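Local coordinates for Glucose/sorbosone dehydrogenases (Escherichia coli K12, PDB 2G8S), which belongs to the glucose/sorbosone dehydrogenase family of beta-propeller proteins and carries a bound calcium ion, at residues 290-295 with 301-306. Sequence-based numbering, arbitrary orientation. Where two conformers were deposited one is given.
Sequences KLFIGA and VIVMSV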
loop_
_atom_site.group_PDB
_atom_site.type_symbol
_atom_site.label_atom_id
_atom_site.label_comp_id
_atom_site.label_asym_id
_atom_site.label_seq_id
_atom_site.Cartn_x
_atom_site.Cartn_y
_atom_site.Cartn_z
ATOM N N LYS A 290 3.704 10.080 -15.574
ATOM C CA LYS A 290 2.564 10.327 -14.688
ATOM C C LYS A 290 2.549 9.371 -13.504
ATOM O O LYS A 290 3.142 8.285 -13.550
ATOM C CB LYS A 290 1.233 10.197 -15.430
ATOM C CG LYS A 290 1.050 11.109 -16.624
ATOM C CD LYS A 290 1.071 12.573 -16.287
ATOM C CE LYS A 290 0.939 13.401 -17.561
ATOM N NZ LYS A 290 1.219 14.813 -17.254
ATOM N N LEU A 291 1.862 9.793 -12.453
ATOM C CA LEU A 291 1.608 8.979 -11.283
ATOM C C LEU A 291 0.101 9.015 -11.047
ATOM O O LEU A 291 -0.497 10.097 -10.989
ATOM C CB LEU A 291 2.337 9.570 -10.078
ATOM C CG LEU A 291 2.000 9.051 -8.680
ATOM C CD1 LEU A 291 2.315 7.562 -8.559
ATOM C CD2 LEU A 291 2.788 9.873 -7.658
ATOM N N PHE A 292 -0.506 7.838 -10.910
ATOM C CA PHE A 292 -1.947 7.708 -10.728
ATOM C C PHE A 292 -2.190 7.228 -9.319
ATOM O O PHE A 292 -1.594 6.237 -8.904
ATOM C CB PHE A 292 -2.527 6.702 -11.733
ATOM C CG PHE A 292 -2.437 7.169 -13.155
ATOM C CD1 PHE A 292 -3.495 7.878 -13.735
ATOM C CD2 PHE A 292 -1.289 6.921 -13.908
ATOM C CE1 PHE A 292 -3.423 8.335 -15.037
ATOM C CE2 PHE A 292 -1.203 7.374 -15.232
ATOM C CZ PHE A 292 -2.266 8.082 -15.798
ATOM N N ILE A 293 -3.037 7.949 -8.583
ATOM C CA ILE A 293 -3.293 7.655 -7.170
ATOM C C ILE A 293 -4.784 7.487 -6.912
ATOM O O ILE A 293 -5.589 8.362 -7.248
ATOM C CB ILE A 293 -2.741 8.770 -6.237
ATOM C CG1 ILE A 293 -1.275 9.072 -6.572
ATOM C CG2 ILE A 293 -2.922 8.368 -4.772
ATOM C CD1 ILE A 293 -0.630 10.136 -5.664
ATOM N N GLY A 294 -5.164 6.357 -6.322
ATOM C CA GLY A 294 -6.561 6.158 -5.970
ATOM C C GLY A 294 -7.002 7.118 -4.879
ATOM O O GLY A 294 -6.191 7.543 -4.051
ATOM N N ALA A 295 -8.291 7.452 -4.882
ATOM C CA ALA A 295 -8.877 8.259 -3.829
ATOM C C ALA A 295 -10.123 7.554 -3.308
ATOM O O ALA A 295 -11.103 7.342 -4.045
ATOM C CB ALA A 295 -9.197 9.661 -4.345
ATOM N N VAL A 301 -9.607 8.707 -9.329
ATOM C CA VAL A 301 -8.160 8.570 -9.451
ATOM C C VAL A 301 -7.534 9.932 -9.729
ATOM O O VAL A 301 -7.999 10.692 -10.584
ATOM C CB VAL A 301 -7.784 7.540 -10.549
ATOM C CG1 VAL A 301 -6.277 7.604 -10.890
ATOM C CG2 VAL A 301 -8.192 6.131 -10.099
ATOM N N ILE A 302 -6.484 10.242 -8.974
ATOM C CA ILE A 302 -5.737 11.469 -9.156
ATOM C C ILE A 302 -4.644 11.237 -10.188
ATOM O O ILE A 302 -3.864 10.287 -10.071
ATOM C CB ILE A 302 -5.105 11.938 -7.834
ATOM C CG1 ILE A 302 -6.114 11.850 -6.674
ATOM C CG2 ILE A 302 -4.581 13.363 -7.980
ATOM C CD1 ILE A 302 -5.458 12.076 -5.316
ATOM N N VAL A 303 -4.586 12.112 -11.192
ATOM C CA VAL A 303 -3.562 12.034 -12.224
ATOM C C VAL A 303 -2.537 13.116 -11.929
ATOM O O VAL A 303 -2.891 14.297 -11.850
ATOM C CB VAL A 303 -4.140 12.265 -13.629
ATOM C CG1 VAL A 303 -3.059 12.034 -14.678
ATOM C CG2 VAL A 303 -5.315 11.339 -13.864
HETATM N N MSE A 304 -1.280 12.712 -11.753
HETATM C CA MSE A 304 -0.243 13.669 -11.391
HETATM C C MSE A 304 0.929 13.616 -12.343
HETATM O O MSE A 304 1.241 12.563 -12.900
HETATM C CB MSE A 304 0.233 13.419 -9.963
HETATM C CG MSE A 304 -0.908 13.287 -8.973
HETATM SE SE MSE A 304 -0.338 13.243 -7.180
HETATM C CE MSE A 304 -0.063 15.188 -6.951
ATOM N N SER A 305 1.559 14.776 -12.540
ATOM C CA SER A 305 2.764 14.884 -13.361
ATOM C C SER A 305 3.970 14.699 -12.447
ATOM O O SER A 305 4.088 15.389 -11.425
ATOM C CB SER A 305 2.838 16.269 -14.014
ATOM O OG SER A 305 1.904 16.388 -15.066
ATOM N N VAL A 306 4.847 13.759 -12.797
ATOM C CA VAL A 306 6.043 13.500 -12.005
ATOM C C VAL A 306 7.218 14.229 -12.653
ATOM O O VAL A 306 7.446 14.093 -13.858
ATOM C CB VAL A 306 6.365 11.988 -11.929
ATOM C CG1 VAL A 306 7.634 11.735 -11.089
ATOM C CG2 VAL A 306 5.189 11.231 -11.336
#
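The two middle strands of a four-stranded antiparallel propeller blade meet here as a beta hairpin, 290-295 pairing with 301-306 between the edge strands 273-279 and 310-317. Leu291 with Met304 and Ile293 with Ile302 are the hydrogen-bonded pairs, each closed by two reciprocal backbone bonds; the one from Ile302 N to Ile293 O measures 2.7 Å and is nearly straight (170° at the hydrogen). Between them Phe292 faces Val303 in a non-hydrogen-bonded pair, and Phe292 CA leans a C-H toward Ile302 O. The side chains of Leu291, Ile293, Ile302 and Met304 share one face of the sheet, where strand 210-216 of the preceding blade covers Leu291 and Ile293. On this face Ile293 reaches diagonally past its own partner: CG1 turned beside the backbone N (chi1 -51°) and an extended chi2 bring Ile293 CD1 to 3.5 Å from SE of Met304, a selenomethionine, in one of its two modelled conformers. Farther along, Leu291 CB rests 3.5 Å from Val306 CG2. The other face carries Phe292, lying alongside Val303 and pointing the same way; Val303 CG1 and CG2 each sit 3.7 Å from Phe292 CE1, while Val301 CG1 comes to the ring edge in plane. Trp287 adds an edge-to-face contact to the same ring. At the hairpin's open end Lys290, in the conformer described here, one of two modelled, bends at chi2 (-62°) and carries its chain over the Met304 carbonyl, CD lying 3.4 Å from Met304 O. Asp314 on strand 310-317 takes a salt bridge from this lysine and a hydrogen bond with Ser305, and Lys290 NZ itself donates to Ser305 OG at 2.8 Å.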